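Local coordinates for protein MS5a (Brassica napus, PDB 6L77) that has a cystatin-like fold, is linked to meiosis and probably enhances papain activity rather than inhibiting it as canonical cystatins do, at residues F102-D107 with R209-P214. Numbering follows the deposited sequence.
Sequences FFDAKD and RRTVEP
Glu213 lays its aliphatic part over one face of the Phe102 ring: CB stands 3.7 Å from the ring centroid, almost on the normal, in a CH-pi contact, and Glu213 CG lies 3.5 Å from Phe102 CD1. At the ring edge, CE2 of Phe102 comes within 3.6 Å of the backbone O of Thr211. The Glu213 chain bends at chi2 (-70°), turning its carboxylate off toward the backbone N of Thr215. The guanidinium of Arg209 has Lys106 CD over one face, 3.3 Å from NH1, while Asp104 OD2 and Asp107 O meet its edge. NH1 donates to the syn lone pair of Asp104 OD2 in a nearly straight bond (2.9 Å, N-H...O angle 162°) that forms part of a salt bridge, and makes a more bent bond to Lys106 O from above that carbonyl's plane; NH2 donates to Asp107 O at 2.6 Å. In this cystatin-like fold, the loop between strand 82-88 and helix 115-119 runs roughly antiparallel alongside the end of strand 201-212 in the long antiparallel sheet. Asp104 OD1 closes an Asx turn by accepting from the backbone N of Lys106, and Lys106 NZ reaches the same oxygen from the opposite face of the carboxylate at 2.6 Å, completing a salt-bridge network that fixes the carboxylate's rotation. With an alanine in place of Arg209, the carbonyls of Lys106 and Asp107 would probably lose their shared donor group and Asp104 one of its two cationic mates. Thr211 OG1 has one water bonded also to Phe103 O; a second water lies between Thr211 OG1, Asp104 OD2 (2.7 Å) and Arg209 O.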
loop_
_atom_site.group_PDB
_atom_site.type_symbol
_atom_site.label_atom_id
_atom_site.label_comp_id
_atom_site.label_asym_id
_atom_site.label_seq_id
_atom_site.Cartn_x
_atom_site.Cartn_y
_atom_site.Cartn_z
ATOM N N PHE A 102 4.845 5.931 15.038
ATOM C CA PHE A 102 3.595 5.186 14.958
ATOM C C PHE A 102 3.856 3.903 14.189
ATOM O O PHE A 102 4.263 3.959 13.026
ATOM C CB PHE A 102 2.512 6.028 14.278
ATOM C CG PHE A 102 1.216 5.298 14.064
ATOM C CD1 PHE A 102 0.399 4.991 15.138
ATOM C CD2 PHE A 102 0.819 4.923 12.789
ATOM C CE1 PHE A 102 -0.796 4.314 14.941
ATOM C CE2 PHE A 102 -0.372 4.265 12.590
ATOM C CZ PHE A 102 -1.179 3.958 13.666
ATOM N N PHE A 103 3.636 2.755 14.823
ATOM C CA PHE A 103 3.850 1.491 14.130
ATOM C C PHE A 103 2.859 0.457 14.650
ATOM O O PHE A 103 2.104 0.702 15.589
ATOM C CB PHE A 103 5.287 0.993 14.290
ATOM C CG PHE A 103 5.699 0.811 15.718
ATOM C CD1 PHE A 103 5.415 -0.369 16.392
ATOM C CD2 PHE A 103 6.346 1.829 16.396
ATOM C CE1 PHE A 103 5.780 -0.529 17.713
ATOM C CE2 PHE A 103 6.720 1.670 17.719
ATOM C CZ PHE A 103 6.436 0.492 18.377
ATOM N N ASP A 104 2.886 -0.711 14.018
ATOM C CA ASP A 104 1.928 -1.785 14.253
ATOM C C ASP A 104 2.706 -2.977 14.778
ATOM O O ASP A 104 3.622 -3.466 14.107
ATOM C CB ASP A 104 1.192 -2.135 12.959
ATOM C CG ASP A 104 0.306 -3.369 13.084
ATOM O OD1 ASP A 104 0.169 -3.931 14.191
ATOM O OD2 ASP A 104 -0.250 -3.786 12.051
ATOM N N ALA A 105 2.347 -3.440 15.971
ATOM C CA ALA A 105 3.078 -4.519 16.606
ATOM C C ALA A 105 2.273 -5.802 16.723
ATOM O O ALA A 105 2.757 -6.761 17.334
ATOM C CB ALA A 105 3.558 -4.082 17.995
ATOM N N LYS A 106 1.073 -5.864 16.161
ATOM C CA LYS A 106 0.232 -7.023 16.408
ATOM C C LYS A 106 0.313 -8.002 15.240
ATOM O O LYS A 106 0.498 -7.611 14.084
ATOM C CB LYS A 106 -1.216 -6.605 16.705
ATOM C CG LYS A 106 -2.198 -6.597 15.549
ATOM C CD LYS A 106 -2.375 -5.203 14.940
ATOM C CE LYS A 106 -2.309 -4.071 15.971
ATOM N NZ LYS A 106 -1.879 -2.777 15.325
ATOM N N ASP A 107 0.233 -9.293 15.576
ATOM C CA ASP A 107 0.428 -10.362 14.604
ATOM C C ASP A 107 -0.535 -10.220 13.428
ATOM O O ASP A 107 -1.661 -9.741 13.570
ATOM C CB ASP A 107 0.222 -11.732 15.264
ATOM C CG ASP A 107 1.318 -12.088 16.258
ATOM O OD1 ASP A 107 2.365 -11.407 16.285
ATOM O OD2 ASP A 107 1.128 -13.062 17.014
ATOM N N ARG A 209 -1.885 -5.269 6.581
ATOM C CA ARG A 209 -2.684 -4.474 7.503
ATOM C C ARG A 209 -2.309 -3.002 7.368
ATOM O O ARG A 209 -1.134 -2.637 7.502
ATOM C CB ARG A 209 -2.505 -4.920 8.953
ATOM C CG ARG A 209 -3.451 -4.160 9.879
ATOM C CD ARG A 209 -3.216 -4.478 11.345
ATOM N NE ARG A 209 -3.537 -5.861 11.664
ATOM C CZ ARG A 209 -2.639 -6.793 11.977
ATOM N NH1 ARG A 209 -1.343 -6.494 12.035
ATOM N NH2 ARG A 209 -3.043 -8.028 12.255
ATOM N N ARG A 210 -3.306 -2.167 7.105
ATOM C CA ARG A 210 -3.165 -0.721 7.160
ATOM C C ARG A 210 -3.757 -0.224 8.474
ATOM O O ARG A 210 -4.948 -0.422 8.739
ATOM C CB ARG A 210 -3.876 -0.045 5.984
ATOM C CG ARG A 210 -3.737 1.487 5.996
ATOM C CD ARG A 210 -5.035 2.159 5.517
ATOM N NE ARG A 210 -5.288 1.902 4.099
ATOM C CZ ARG A 210 -6.486 1.967 3.519
ATOM N NH1 ARG A 210 -7.564 2.268 4.236
ATOM N NH2 ARG A 210 -6.603 1.730 2.215
ATOM N N THR A 211 -2.944 0.438 9.281
ATOM C CA THR A 211 -3.454 1.097 10.470
ATOM C C THR A 211 -3.198 2.588 10.330
ATOM O O THR A 211 -2.173 3.003 9.779
ATOM C CB THR A 211 -2.821 0.527 11.749
ATOM O OG1 THR A 211 -1.401 0.625 11.668
ATOM C CG2 THR A 211 -3.187 -0.929 11.881
ATOM N N VAL A 212 -4.163 3.386 10.778
ATOM C CA VAL A 212 -4.163 4.832 10.590
ATOM C C VAL A 212 -4.236 5.473 11.967
ATOM O O VAL A 212 -5.110 5.127 12.769
ATOM C CB VAL A 212 -5.340 5.292 9.704
ATOM C CG1 VAL A 212 -5.273 6.799 9.462
ATOM C CG2 VAL A 212 -5.336 4.539 8.365
ATOM N N GLU A 213 -3.328 6.400 12.239
ATOM C CA GLU A 213 -3.297 7.048 13.547
ATOM C C GLU A 213 -4.455 8.034 13.645
ATOM O O GLU A 213 -4.593 8.901 12.773
ATOM C CB GLU A 213 -1.957 7.762 13.751
ATOM C CG GLU A 213 -1.528 7.909 15.208
ATOM C CD GLU A 213 -2.379 8.892 15.996
ATOM O OE1 GLU A 213 -2.557 8.680 17.217
ATOM O OE2 GLU A 213 -2.876 9.874 15.403
ATOM N N PRO A 214 -5.281 7.960 14.697
ATOM C CA PRO A 214 -6.566 8.691 14.686
ATOM C C PRO A 214 -6.466 10.197 14.486
ATOM O O PRO A 214 -7.339 10.779 13.833
ATOM C CB PRO A 214 -7.165 8.345 16.055
ATOM C CG PRO A 214 -6.593 7.012 16.376
ATOM C CD PRO A 214 -5.185 7.036 15.840
HETATM O O HOH W 1 -0.831 0.097 14.516
HETATM O O HOH W 2 -0.444 -1.777 10.212
#